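Long-range contacts in putative sortase (Streptococcus pneumoniae, PDB 2W1J), which probably acts as a pilin-polymerising transpeptidase, covalently joining protein subunits during assembly of the pneumococcal pilus: residues A30-L35 with T99-G104; N37-D42 with D162-P167; V76-Y81 with Q91-L96; T108-T113 with D170-L175; M145-D150 with G191-Y196. All coordinates share one frame; numbering follows the deposited sequence. Where two conformers were deposited one is given.

Overall arrangement
Interactions 3, 4 and 5 pair strands of one mixed sheet, whereas interactions 1 and 2, both partly buried, fasten its N-terminal flank and loops. Interactions 3 and 4 are buried parallel pairs; interaction 4 is central, and strand 93-95 of interaction 3 borders its strand 108-113. Interaction 5 is antiparallel and partly buried, with Arg193 packed on the buried Tyr147; it shares the Asp170 carboxylate with interaction 4. In interactions 1 and 2 a single asparagine, Asn32 or Asn37, binds loop backbone with its side chain, so amide chemistry replaces strand pairing. Their centres lie about 12 Å apart, and Ile165 of interaction 2 packs on Leu35 and Ser100 of interaction 1.

Interaction 1: residues A30-L35 with T99-G104; sequences AFNDSL and TSLPIG
Asn32, in the last turn of helix 18-33, points its carboxamide at the backbone of Leu101, in the loop between strands 93-95 and 108-113 of the sortase beta-barrel, and holds it with both ends of the amide. OD1 of Asn32 accepts the Leu101 N-H at 2.8 Å, with the donor in the carbonyl plane and on a lone pair. ND2 of Asn32 gives a nearly straight bond (172°) to Leu101 O at 3.1 Å, and that oxygen lies in the amide plane. Gripping N-H and C=O of one residue fixes the rotation of the amide. Leu101 O also accepts the N-H of Ile103, from the same face of its carbonyl plane as ND2, in the inverse gamma turn centred on Pro102. Ile103 comes toward Asn32 from the opposite direction, its CG1 3.4 Å from Asn32 ND2.

Phe31 and Leu101 cross at about a right angle. With CG anti to the backbone N (chi1 -178°), the phenyl ring reaches beside the leucine, and Leu101 CD1 meets Phe31 CD1 obliquely at 3.5 Å. Farther along, Leu35 extends CD2 to within 3.7 Å of Ser100 N. Ser100 OG is hydrogen-bonded to His109 N, which ties the loop to strand 108-113. Waters complete the junction: one bridges Asn32 ND2 and Gly104 O, and another donates to Asn32 O and lies 2.7 Å from Ser100 OG.

Interaction 2: residues N37-D42 with D162-P167; sequences NVVSGD and DLLIVP
The carboxamide of Asn37 is sandwiched between two aliphatic side chains of the loop 162-167. Ile165 CD1 sits over one face, 3.9 Å from Asn37 CG, while Leu164 CD2 stands over the opposite face, 3.9 Å from Asn37 OD1. The edge is met by Ile165 N and a water. OD1 of Asn37 receives the N-H of Ile165 at 2.9 Å in an almost linear bond (173°), in the carbonyl plane and on a lone pair. ND2 of Asn37 donates to the water at 2.9 Å, which in turn donates to Leu163 O; Gly98 O is a further hydrogen-bond partner of ND2. Both polar atoms of the amide are therefore satisfied, and the group is held flat between its two covers. A chi1 of -171° carries the amide away from its own backbone N and across to the other loop.

Beyond it, Val39 CG2 packs at 4.1 Å on both Leu163 CB and Leu164 CD2, so that Leu164 touches both ends of this short contact. Leu164 O, meanwhile, accepts a hydrogen bond from His109 ND1. Past Val39 the chain runs to Asp42, salt-bridged to Arg186 and first residue of an Asp-Pro-Trp sequence, consistent with the N-terminal lid characteristic of pilus-forming class C sortases.

Interaction 3: residues V76-Y81 with Q91-L96; sequences VDLPVY and QGAGHL
Tyr81 and Ala93 lie at the heart of the short parallel pairing that closes a beta-alpha-beta crossover of the sortase fold, in which strand 76-82 passes through helix 86-91 into strand 93-95. Three backbone bonds make the ladder. Ala93 N donates to Pro79 O at 2.9 Å, Ala93 O takes the N-H of Tyr81 at the same length, and His95 N reaches Tyr81 O at 2.8 Å. Ala93 thus uses both its polar backbone atoms here. Val80, facing the other way, bonds instead to strand 65-71, just as Gly94 and Leu96 turn to strand 108-113, so each strand is satisfied on two sides. Ala93 O and Tyr81 O also receive CA-H contacts, from Val80 CA and Gly94 CA, each at 3.4 Å.

Ala93 CB packs on Val80 CG2 at 4.2 Å. The imidazole of His95 leads away from the ladder, its ND1 bonded to Tyr56 OH and its NE2 to Ser100 O. Tyr81 swings back along the crossover: with CG beside the backbone N (chi1 -61°), its ring comes under Gln91, whose OE1 stands over one face. The phenol oxygen is bonded to Arg65 NH1, and a water 2.6 Å from Tyr81 OH donates to Gln91 O.

Interaction 4: residues T108-T113 with D170-L175; sequences THAVIT and DYVTLL
His109 and Tyr171 are neighbours across the strands on one face of the parallel pair 108-113 and 170-175, their side chains crossing obliquely and the tyrosine CB resting on one face of the imidazole. Tyr171 CB lies 3.6 Å above the ring plane, offset toward the rim, in a CH-pi contact. Farther out the tyrosine ring turns its edge to the same imidazole, the centroids 5.6 Å apart and the planes at 59°. Because His109 CG is anti to the backbone N (chi1 -169°), the imidazole leans across to the next strand, where NE2 and Thr173 OG1 share a 2.7 Å hydrogen bond in which either could be the donor. ND1 is bonded to Leu164 O, so both ring nitrogens are engaged and the rotation of the ring is fixed.

Along that face, past Thr173, Val111 CG1 approaches Leu175, a residue with two conformers. On the reverse face the small Ala110 makes a low point, bordered by Val172, whose CG2 is 4.2 Å from Ala110 CB. Ile112 stretches back to fit CD1 against Val172 CG1 at 4.2 Å, while Leu174 turns CD2 onto Ile112 CB at 4.1 Å. Direct pairs thus alternate with diagonal contacts.

Five staggered backbone hydrogen bonds hold six residue pairs, Thr108-Asp170 to Thr113-Leu175, in parallel register. Thr173-Leu175 open the TLxTC sequence of sortases, whose cysteine is the nucleophile in this family, making this a central parallel pair of the sortase beta-barrel.

Interaction 5: residues M145-D150 with G191-Y196; sequences MAYQVD and GHRIPY
Arg193 lies over Tyr147 in an antiparallel strand pair of the sortase beta-barrel, with CD 4.0 Å from the centroid of the phenol ring in a CH-pi contact. Its chain starts anti to the backbone N and bends at CG (chi2 75°), which carries the guanidinium past the ring to Met145, where Met145 CG stands 3.7 Å above the guanidinium plane. At the edge of that group, Arg193 NE donates in plane to a water at 2.8 Å, shared with Ala146 N and Ile194 O. The water links these two backbone atoms, which do not bond directly.

On the reverse face Ala146 CB touches both Ile194 CG1 at 3.7 Å and Tyr196 CB at 3.9 Å. Nearer Gly191, the His192 imidazole has Gln148 O over one face and Asp150 CB at its edge, 3.6 Å from His192 CD2. The Asp150 carboxylate is turned 87° to that ring.

The backbones between them form an antiparallel ladder: Gln148 and His192 form a hydrogen-bonded pair, and Ile194 N donates to Ala146 O at 2.9 Å. In the second shell, Asp170 positions both leading groups, taking Tyr147 OH on OD1 and a salt bridge from Arg193 NH1 on OD2, while Asp150 is salt-bridged to Arg190. Strand 135-139 borders strand 144-155 on its far side, strand 170-178 borders strand 185-194, and Tyr147 touches Val138 of the first and Val172 of the second.

Interaction 1: residues A30-L35 with T99-G104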
# COMPACT_ATOMS: atom_id res chain seq x y z
N ALA A 30 -2.64 -10.66 -14.01
CA ALA A 30 -3.95 -10.79 -14.62
C ALA A 30 -4.98 -9.95 -13.86
O ALA A 30 -5.84 -9.31 -14.46
CB ALA A 30 -4.38 -12.26 -14.64
N PHE A 31 -4.89 -9.98 -12.54
CA PHE A 31 -5.78 -9.18 -11.70
C PHE A 31 -5.63 -7.68 -12.01
O PHE A 31 -6.62 -6.97 -12.17
CB PHE A 31 -5.48 -9.48 -10.24
CG PHE A 31 -6.35 -8.75 -9.26
CD1 PHE A 31 -6.07 -7.44 -8.91
CD2 PHE A 31 -7.46 -9.37 -8.70
CE1 PHE A 31 -6.87 -6.76 -8.00
CE2 PHE A 31 -8.26 -8.70 -7.80
CZ PHE A 31 -7.97 -7.39 -7.45
N ASN A 32 -4.39 -7.21 -12.07
CA ASN A 32 -4.16 -5.80 -12.40
C ASN A 32 -4.62 -5.44 -13.81
O ASN A 32 -5.20 -4.38 -14.03
CB ASN A 32 -2.70 -5.42 -12.19
CG ASN A 32 -2.41 -5.00 -10.77
OD1 ASN A 32 -3.28 -5.10 -9.91
ND2 ASN A 32 -1.18 -4.55 -10.52
N ASP A 33 -4.36 -6.32 -14.77
CA ASP A 33 -4.70 -6.01 -16.15
C ASP A 33 -6.22 -5.87 -16.35
O ASP A 33 -6.66 -5.12 -17.22
CB ASP A 33 -4.16 -7.09 -17.09
CG ASP A 33 -2.64 -7.07 -17.20
OD1 ASP A 33 -1.98 -6.15 -16.67
OD2 ASP A 33 -2.11 -8.00 -17.86
N SER A 34 -7.00 -6.57 -15.53
CA SER A 34 -8.46 -6.55 -15.65
C SER A 34 -9.12 -5.77 -14.53
O SER A 34 -10.33 -5.84 -14.34
CB SER A 34 -9.03 -7.98 -15.66
OG SER A 34 -8.81 -8.63 -14.42
N LEU A 35 -8.33 -5.00 -13.79
CA LEU A 35 -8.83 -4.31 -12.61
C LEU A 35 -10.05 -3.44 -12.88
O LEU A 35 -10.03 -2.60 -13.78
CB LEU A 35 -7.72 -3.44 -12.02
CG LEU A 35 -8.11 -2.61 -10.80
CD1 LEU A 35 -8.36 -3.51 -9.61
CD2 LEU A 35 -7.01 -1.59 -10.49
N THR A 99 -7.81 -0.51 -6.05
CA THR A 99 -6.56 0.01 -6.61
C THR A 99 -5.66 -1.14 -7.05
O THR A 99 -5.91 -2.30 -6.71
CB THR A 99 -5.84 1.00 -5.66
OG1 THR A 99 -5.19 0.30 -4.58
CG2 THR A 99 -6.82 2.04 -5.12
N SER A 100 -4.61 -0.85 -7.81
CA SER A 100 -3.74 -1.89 -8.34
C SER A 100 -3.04 -2.65 -7.22
O SER A 100 -2.65 -2.04 -6.20
CB SER A 100 -2.66 -1.27 -9.22
OG SER A 100 -3.18 -0.43 -10.23
N LEU A 101 -2.85 -3.95 -7.40
CA LEU A 101 -1.94 -4.68 -6.51
C LEU A 101 -0.53 -4.13 -6.64
O LEU A 101 -0.14 -3.63 -7.71
CB LEU A 101 -1.93 -6.16 -6.87
CG LEU A 101 -3.27 -6.88 -6.74
CD1 LEU A 101 -3.15 -8.30 -7.26
CD2 LEU A 101 -3.70 -6.88 -5.27
N PRO A 102 0.24 -4.20 -5.54
CA PRO A 102 1.55 -3.54 -5.49
C PRO A 102 2.62 -4.39 -6.17
O PRO A 102 3.52 -4.94 -5.52
CB PRO A 102 1.81 -3.39 -3.99
CG PRO A 102 1.08 -4.55 -3.38
CD PRO A 102 -0.17 -4.71 -4.21
N ILE A 103 2.52 -4.46 -7.50
CA ILE A 103 3.50 -5.15 -8.34
C ILE A 103 4.07 -4.24 -9.43
O ILE A 103 4.89 -4.67 -10.23
CB ILE A 103 2.92 -6.43 -8.97
CG1 ILE A 103 1.76 -6.08 -9.91
CG2 ILE A 103 2.49 -7.39 -7.89
CD1 ILE A 103 1.26 -7.25 -10.77
N GLY A 104 3.65 -2.98 -9.45
CA GLY A 104 4.17 -2.01 -10.42
C GLY A 104 3.77 -2.30 -11.84
O GLY A 104 2.98 -3.21 -12.12
O HOH W 1 -3.78 -2.13 -12.28
O HOH W 2 0.53 -4.32 -12.95

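Interaction 2: residues N37-D42 with D162-P167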
# COMPACT_ATOMS: atom_id res chain seq x y z
N ASN A 37 -11.25 -0.44 -11.61
CA ASN A 37 -10.52 0.59 -10.85
C ASN A 37 -11.52 1.57 -10.23
O ASN A 37 -11.66 2.72 -10.65
CB ASN A 37 -9.52 1.30 -11.78
CG ASN A 37 -8.57 2.24 -11.05
OD1 ASN A 37 -8.13 3.23 -11.64
ND2 ASN A 37 -8.20 1.91 -9.81
N VAL A 38 -12.21 1.07 -9.21
CA VAL A 38 -13.20 1.84 -8.48
C VAL A 38 -12.90 1.70 -7.00
O VAL A 38 -12.85 0.58 -6.48
CB VAL A 38 -14.64 1.35 -8.77
CG1 VAL A 38 -15.65 2.09 -7.90
CG2 VAL A 38 -14.97 1.52 -10.25
N VAL A 39 -12.68 2.82 -6.33
CA VAL A 39 -12.23 2.75 -4.96
C VAL A 39 -13.34 2.24 -4.06
O VAL A 39 -14.47 2.73 -4.09
CB VAL A 39 -11.68 4.10 -4.45
CG1 VAL A 39 -11.57 4.09 -2.93
CG2 VAL A 39 -10.32 4.35 -5.09
N SER A 40 -13.01 1.22 -3.28
CA SER A 40 -13.97 0.56 -2.42
C SER A 40 -14.69 1.54 -1.50
O SER A 40 -15.92 1.51 -1.38
CB SER A 40 -13.27 -0.53 -1.60
OG SER A 40 -12.03 -0.05 -1.10
N GLY A 41 -13.94 2.44 -0.87
CA GLY A 41 -14.52 3.41 0.04
C GLY A 41 -13.47 4.09 0.90
O GLY A 41 -12.28 3.78 0.80
N ASP A 42 -13.90 5.01 1.76
CA ASP A 42 -12.99 5.65 2.72
C ASP A 42 -12.72 4.67 3.85
O ASP A 42 -13.64 4.27 4.56
CB ASP A 42 -13.64 6.92 3.29
CG ASP A 42 -12.85 7.54 4.43
OD1 ASP A 42 -11.61 7.47 4.40
OD2 ASP A 42 -13.49 8.14 5.32
N ASP A 162 -7.72 11.28 -7.05
CA ASP A 162 -6.27 11.23 -7.03
C ASP A 162 -5.74 9.84 -6.69
O ASP A 162 -4.52 9.68 -6.55
CB ASP A 162 -5.72 12.24 -6.03
CG ASP A 162 -6.22 13.63 -6.30
OD1 ASP A 162 -5.83 14.20 -7.34
OD2 ASP A 162 -7.00 14.16 -5.48
N LEU A 163 -6.64 8.88 -6.51
CA LEU A 163 -6.29 7.52 -6.13
C LEU A 163 -6.42 6.54 -7.28
O LEU A 163 -6.15 5.35 -7.12
CB LEU A 163 -7.17 7.04 -4.97
CG LEU A 163 -7.09 7.91 -3.71
CD1 LEU A 163 -8.01 7.34 -2.63
CD2 LEU A 163 -5.66 8.00 -3.20
N LEU A 164 -6.86 7.03 -8.44
CA LEU A 164 -7.14 6.17 -9.58
C LEU A 164 -5.93 6.05 -10.50
O LEU A 164 -5.00 6.86 -10.43
CB LEU A 164 -8.33 6.72 -10.35
CG LEU A 164 -9.63 6.80 -9.55
CD1 LEU A 164 -10.74 7.38 -10.42
CD2 LEU A 164 -10.03 5.44 -8.99
N ILE A 165 -5.94 5.06 -11.37
CA ILE A 165 -4.85 4.88 -12.32
C ILE A 165 -4.72 6.10 -13.21
O ILE A 165 -5.72 6.63 -13.71
CB ILE A 165 -5.08 3.61 -13.19
CG1 ILE A 165 -4.89 2.36 -12.32
CG2 ILE A 165 -4.15 3.58 -14.39
CD1 ILE A 165 -5.39 1.09 -12.98
N VAL A 166 -3.48 6.54 -13.42
CA VAL A 166 -3.17 7.54 -14.42
C VAL A 166 -2.45 6.83 -15.56
O VAL A 166 -1.35 6.32 -15.37
CB VAL A 166 -2.27 8.66 -13.85
CG1 VAL A 166 -2.02 9.74 -14.90
CG2 VAL A 166 -2.88 9.25 -12.58
N PRO A 167 -3.08 6.74 -16.74
CA PRO A 167 -2.40 6.06 -17.85
C PRO A 167 -0.99 6.61 -18.10
O PRO A 167 -0.79 7.83 -18.11
CB PRO A 167 -3.31 6.36 -19.04
CG PRO A 167 -4.65 6.58 -18.43
CD PRO A 167 -4.40 7.25 -17.12
O HOH W 3 -5.86 3.02 -8.46

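Interaction 3: residues V76-Y81 with Q91-L96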
# COMPACT_ATOMS: atom_id res chain seq x y z
N VAL A 76 10.07 3.81 8.96
CA VAL A 76 8.85 3.02 8.86
C VAL A 76 9.11 1.74 8.08
O VAL A 76 9.79 1.76 7.05
CB VAL A 76 7.74 3.84 8.16
CG1 VAL A 76 6.59 2.94 7.73
CG2 VAL A 76 7.26 4.95 9.05
N ASP A 77 8.62 0.62 8.58
CA ASP A 77 8.59 -0.61 7.79
C ASP A 77 7.36 -1.36 8.27
O ASP A 77 7.35 -1.91 9.37
CB ASP A 77 9.86 -1.44 7.96
CG ASP A 77 10.12 -2.38 6.78
OD1 ASP A 77 9.27 -2.47 5.86
OD2 ASP A 77 11.17 -3.04 6.77
N LEU A 78 6.30 -1.33 7.46
CA LEU A 78 5.02 -1.89 7.87
C LEU A 78 4.60 -3.03 6.97
O LEU A 78 4.68 -2.91 5.75
CB LEU A 78 3.92 -0.83 7.82
CG LEU A 78 3.91 0.25 8.88
CD1 LEU A 78 2.75 1.19 8.58
CD2 LEU A 78 3.76 -0.36 10.27
N PRO A 79 4.11 -4.12 7.56
CA PRO A 79 3.52 -5.16 6.73
C PRO A 79 2.24 -4.65 6.08
O PRO A 79 1.54 -3.80 6.67
CB PRO A 79 3.19 -6.27 7.73
CG PRO A 79 2.98 -5.54 9.03
CD PRO A 79 3.90 -4.36 9.00
N VAL A 80 1.95 -5.13 4.88
CA VAL A 80 0.76 -4.72 4.14
C VAL A 80 -0.18 -5.91 4.01
O VAL A 80 0.23 -7.00 3.59
CB VAL A 80 1.14 -4.22 2.72
CG1 VAL A 80 -0.11 -3.87 1.93
CG2 VAL A 80 2.07 -3.02 2.79
N TYR A 81 -1.43 -5.71 4.39
CA TYR A 81 -2.46 -6.75 4.30
C TYR A 81 -3.50 -6.34 3.28
O TYR A 81 -3.63 -5.16 2.96
CB TYR A 81 -3.15 -6.94 5.65
CG TYR A 81 -2.21 -7.39 6.74
CD1 TYR A 81 -1.53 -6.47 7.52
CD2 TYR A 81 -1.97 -8.74 6.95
CE1 TYR A 81 -0.65 -6.88 8.50
CE2 TYR A 81 -1.09 -9.16 7.92
CZ TYR A 81 -0.43 -8.23 8.69
OH TYR A 81 0.44 -8.66 9.67
N GLN A 91 -3.06 -3.71 12.79
CA GLN A 91 -1.89 -4.58 12.69
C GLN A 91 -0.78 -4.01 11.79
O GLN A 91 0.40 -4.33 11.98
CB GLN A 91 -2.31 -5.97 12.22
CG GLN A 91 -3.22 -6.71 13.20
CD GLN A 91 -3.73 -8.03 12.67
OE1 GLN A 91 -3.94 -8.19 11.46
NE2 GLN A 91 -3.94 -8.99 13.56
N GLY A 92 -1.14 -3.17 10.83
CA GLY A 92 -0.15 -2.63 9.90
C GLY A 92 -0.82 -1.74 8.88
O GLY A 92 -1.72 -0.98 9.22
N ALA A 93 -0.37 -1.83 7.63
CA ALA A 93 -0.97 -1.08 6.54
C ALA A 93 -1.95 -1.97 5.78
O ALA A 93 -1.79 -3.20 5.73
CB ALA A 93 0.11 -0.55 5.59
N GLY A 94 -2.95 -1.35 5.16
CA GLY A 94 -3.92 -2.06 4.34
C GLY A 94 -3.90 -1.59 2.91
O GLY A 94 -3.79 -0.40 2.63
N HIS A 95 -4.02 -2.52 1.98
CA HIS A 95 -4.13 -2.17 0.57
C HIS A 95 -5.57 -1.77 0.26
O HIS A 95 -6.52 -2.48 0.62
CB HIS A 95 -3.72 -3.37 -0.27
CG HIS A 95 -3.97 -3.17 -1.73
ND1 HIS A 95 -5.07 -3.69 -2.38
CD2 HIS A 95 -3.27 -2.47 -2.66
CE1 HIS A 95 -5.04 -3.32 -3.65
NE2 HIS A 95 -3.97 -2.57 -3.84
N LEU A 96 -5.74 -0.63 -0.41
CA LEU A 96 -7.06 -0.13 -0.75
C LEU A 96 -7.68 -0.91 -1.91
O LEU A 96 -7.24 -0.80 -3.06
CB LEU A 96 -7.00 1.36 -1.07
CG LEU A 96 -8.33 2.12 -1.23
CD1 LEU A 96 -9.20 2.02 0.02
CD2 LEU A 96 -8.07 3.58 -1.57
O HOH W 4 1.25 -7.21 11.71

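Interaction 4: residues T108-T113 with D170-L175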
# COMPACT_ATOMS: atom_id res chain seq x y z
N THR A 108 -0.30 1.81 -13.65
CA THR A 108 -0.70 1.15 -12.41
C THR A 108 -0.68 2.16 -11.27
O THR A 108 0.11 3.11 -11.28
CB THR A 108 0.20 -0.05 -12.06
OG1 THR A 108 1.49 0.42 -11.66
CG2 THR A 108 0.38 -0.96 -13.26
N HIS A 109 -1.58 1.98 -10.30
CA HIS A 109 -1.62 2.88 -9.13
C HIS A 109 -2.16 2.10 -7.93
O HIS A 109 -3.36 1.83 -7.84
CB HIS A 109 -2.48 4.11 -9.40
CG HIS A 109 -2.35 5.18 -8.36
ND1 HIS A 109 -2.97 6.41 -8.49
CD2 HIS A 109 -1.63 5.25 -7.21
CE1 HIS A 109 -2.68 7.16 -7.44
NE2 HIS A 109 -1.86 6.49 -6.66
N ALA A 110 -1.24 1.73 -7.05
CA ALA A 110 -1.59 1.04 -5.81
C ALA A 110 -1.67 2.05 -4.68
O ALA A 110 -0.85 2.96 -4.61
CB ALA A 110 -0.53 -0.01 -5.49
N VAL A 111 -2.64 1.86 -3.79
CA VAL A 111 -2.80 2.74 -2.64
C VAL A 111 -2.68 1.93 -1.36
O VAL A 111 -3.30 0.87 -1.22
CB VAL A 111 -4.13 3.51 -2.69
CG1 VAL A 111 -4.29 4.40 -1.46
CG2 VAL A 111 -4.21 4.34 -3.97
N ILE A 112 -1.81 2.39 -0.47
CA ILE A 112 -1.48 1.71 0.78
C ILE A 112 -1.84 2.65 1.93
O ILE A 112 -1.42 3.81 1.92
CB ILE A 112 0.02 1.31 0.83
CG1 ILE A 112 0.37 0.37 -0.33
CG2 ILE A 112 0.35 0.67 2.19
CD1 ILE A 112 1.84 0.01 -0.39
N THR A 113 -2.62 2.15 2.88
CA THR A 113 -3.30 2.95 3.90
C THR A 113 -2.80 2.60 5.30
O THR A 113 -2.62 1.42 5.59
CB THR A 113 -4.79 2.58 3.88
OG1 THR A 113 -5.28 2.59 2.53
CG2 THR A 113 -5.61 3.52 4.75
N ASP A 170 3.38 4.81 -13.23
CA ASP A 170 3.48 3.73 -12.25
C ASP A 170 3.59 4.43 -10.89
O ASP A 170 4.66 4.92 -10.54
CB ASP A 170 4.74 2.90 -12.57
CG ASP A 170 4.97 1.73 -11.62
OD1 ASP A 170 4.38 1.68 -10.52
OD2 ASP A 170 5.80 0.84 -11.99
N TYR A 171 2.47 4.50 -10.17
CA TYR A 171 2.36 5.27 -8.93
C TYR A 171 2.01 4.38 -7.74
O TYR A 171 1.28 3.40 -7.87
CB TYR A 171 1.23 6.30 -9.06
CG TYR A 171 1.50 7.52 -9.90
CD1 TYR A 171 2.65 8.29 -9.73
CD2 TYR A 171 0.54 7.98 -10.81
CE1 TYR A 171 2.85 9.46 -10.47
CE2 TYR A 171 0.73 9.14 -11.55
CZ TYR A 171 1.89 9.88 -11.37
OH TYR A 171 2.07 11.04 -12.11
N VAL A 172 2.52 4.76 -6.57
CA VAL A 172 1.99 4.26 -5.31
C VAL A 172 1.68 5.48 -4.46
O VAL A 172 2.51 6.39 -4.34
CB VAL A 172 2.98 3.33 -4.57
CG1 VAL A 172 2.52 3.05 -3.15
CG2 VAL A 172 3.15 2.03 -5.35
N THR A 173 0.48 5.52 -3.88
CA THR A 173 0.11 6.56 -2.93
C THR A 173 -0.02 5.97 -1.54
O THR A 173 -0.65 4.92 -1.35
CB THR A 173 -1.19 7.27 -3.36
OG1 THR A 173 -0.95 7.97 -4.59
CG2 THR A 173 -1.68 8.27 -2.29
N LEU A 174 0.59 6.65 -0.58
CA LEU A 174 0.47 6.35 0.84
C LEU A 174 -0.59 7.29 1.41
O LEU A 174 -0.50 8.51 1.25
CB LEU A 174 1.82 6.52 1.52
CG LEU A 174 2.99 5.84 0.80
CD1 LEU A 174 4.28 6.10 1.57
CD2 LEU A 174 2.76 4.35 0.67
N LEU A 175 -1.60 6.69 2.04
CA LEU A 175 -2.82 7.38 2.44
C LEU A 175 -2.99 7.33 3.96
O LEU A 175 -2.94 6.24 4.54
CB LEU A 175 -4.01 6.69 1.77
CG LEU A 175 -5.43 7.07 2.18
CD1 LEU A 175 -5.69 8.53 1.85
CD2 LEU A 175 -6.46 6.18 1.51
O HOH W 5 1.68 0.90 -8.99

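Interaction 5: residues M145-D150 with G191-Y196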
# COMPACT_ATOMS: atom_id res chain seq x y z
N MET A 145 10.54 -2.73 -4.99
CA MET A 145 10.31 -1.66 -5.96
C MET A 145 10.53 -0.31 -5.29
O MET A 145 10.00 -0.06 -4.21
CB MET A 145 8.87 -1.72 -6.47
CG MET A 145 8.52 -3.06 -7.10
SD MET A 145 6.87 -3.07 -7.83
CE MET A 145 5.85 -2.75 -6.39
N ALA A 146 11.27 0.57 -5.96
CA ALA A 146 11.54 1.90 -5.44
C ALA A 146 10.60 2.94 -6.04
O ALA A 146 10.34 2.94 -7.25
CB ALA A 146 12.99 2.29 -5.70
N TYR A 147 10.15 3.85 -5.17
CA TYR A 147 9.30 4.97 -5.56
C TYR A 147 9.89 6.27 -5.01
O TYR A 147 10.53 6.27 -3.95
CB TYR A 147 7.87 4.76 -5.04
CG TYR A 147 7.15 3.68 -5.81
CD1 TYR A 147 7.33 2.33 -5.51
CD2 TYR A 147 6.34 4.02 -6.90
CE1 TYR A 147 6.71 1.35 -6.28
CE2 TYR A 147 5.73 3.04 -7.68
CZ TYR A 147 5.91 1.71 -7.36
OH TYR A 147 5.31 0.72 -8.12
N GLN A 148 9.64 7.37 -5.72
CA GLN A 148 10.13 8.68 -5.31
C GLN A 148 8.95 9.64 -5.21
O GLN A 148 8.18 9.79 -6.16
CB GLN A 148 11.16 9.19 -6.31
CG GLN A 148 11.72 10.56 -5.99
CD GLN A 148 12.72 10.98 -7.05
OE1 GLN A 148 13.56 10.20 -7.47
NE2 GLN A 148 12.61 12.23 -7.51
N VAL A 149 8.79 10.25 -4.04
CA VAL A 149 7.65 11.14 -3.81
C VAL A 149 7.69 12.30 -4.80
O VAL A 149 8.70 13.00 -4.93
CB VAL A 149 7.66 11.68 -2.37
CG1 VAL A 149 6.51 12.67 -2.17
CG2 VAL A 149 7.60 10.52 -1.39
N ASP A 150 6.57 12.53 -5.48
CA ASP A 150 6.44 13.67 -6.39
C ASP A 150 5.27 14.60 -6.12
O ASP A 150 5.18 15.67 -6.71
CB ASP A 150 6.43 13.22 -7.87
CG ASP A 150 5.07 12.70 -8.33
OD1 ASP A 150 4.30 12.20 -7.51
OD2 ASP A 150 4.74 12.80 -9.54
N GLY A 191 4.21 8.62 -4.84
CA GLY A 191 5.52 8.43 -5.47
C GLY A 191 5.40 7.80 -6.84
O GLY A 191 4.47 7.02 -7.07
N HIS A 192 6.32 8.14 -7.74
CA HIS A 192 6.44 7.44 -9.02
C HIS A 192 7.57 6.43 -8.96
O HIS A 192 8.56 6.62 -8.25
CB HIS A 192 6.61 8.39 -10.21
CG HIS A 192 7.82 9.27 -10.13
ND1 HIS A 192 9.11 8.84 -10.37
CD2 HIS A 192 7.91 10.59 -9.86
CE1 HIS A 192 9.95 9.86 -10.23
NE2 HIS A 192 9.24 10.93 -9.91
N ARG A 193 7.41 5.37 -9.74
CA ARG A 193 8.39 4.30 -9.79
C ARG A 193 9.71 4.83 -10.33
O ARG A 193 9.72 5.63 -11.29
CB ARG A 193 7.85 3.21 -10.69
CG ARG A 193 8.71 1.97 -10.80
CD ARG A 193 8.62 1.09 -9.56
NE ARG A 193 9.44 -0.12 -9.72
CZ ARG A 193 9.04 -1.20 -10.39
NH1 ARG A 193 7.82 -1.25 -10.91
NH2 ARG A 193 9.86 -2.24 -10.50
N ILE A 194 10.83 4.41 -9.74
CA ILE A 194 12.16 4.73 -10.26
C ILE A 194 12.99 3.45 -10.34
O ILE A 194 12.68 2.46 -9.69
CB ILE A 194 12.89 5.77 -9.38
CG1 ILE A 194 13.11 5.25 -7.95
CG2 ILE A 194 12.13 7.09 -9.39
CD1 ILE A 194 13.99 6.16 -7.08
N PRO A 195 14.07 3.47 -11.13
CA PRO A 195 14.86 2.25 -11.22
C PRO A 195 15.52 1.88 -9.90
O PRO A 195 15.85 2.75 -9.08
CB PRO A 195 15.91 2.60 -12.28
CG PRO A 195 15.26 3.63 -13.13
CD PRO A 195 14.44 4.46 -12.16
N TYR A 196 15.71 0.58 -9.70
CA TYR A 196 16.29 0.05 -8.49
C TYR A 196 17.03 -1.22 -8.84
O TYR A 196 16.46 -2.10 -9.49
CB TYR A 196 15.18 -0.32 -7.50
CG TYR A 196 15.66 -0.95 -6.21
CD1 TYR A 196 16.14 -0.17 -5.17
CD2 TYR A 196 15.62 -2.33 -6.03
CE1 TYR A 196 16.57 -0.74 -3.98
CE2 TYR A 196 16.05 -2.91 -4.84
CZ TYR A 196 16.53 -2.10 -3.82
OH TYR A 196 16.96 -2.66 -2.64
O HOH W 6 12.03 0.03 -8.66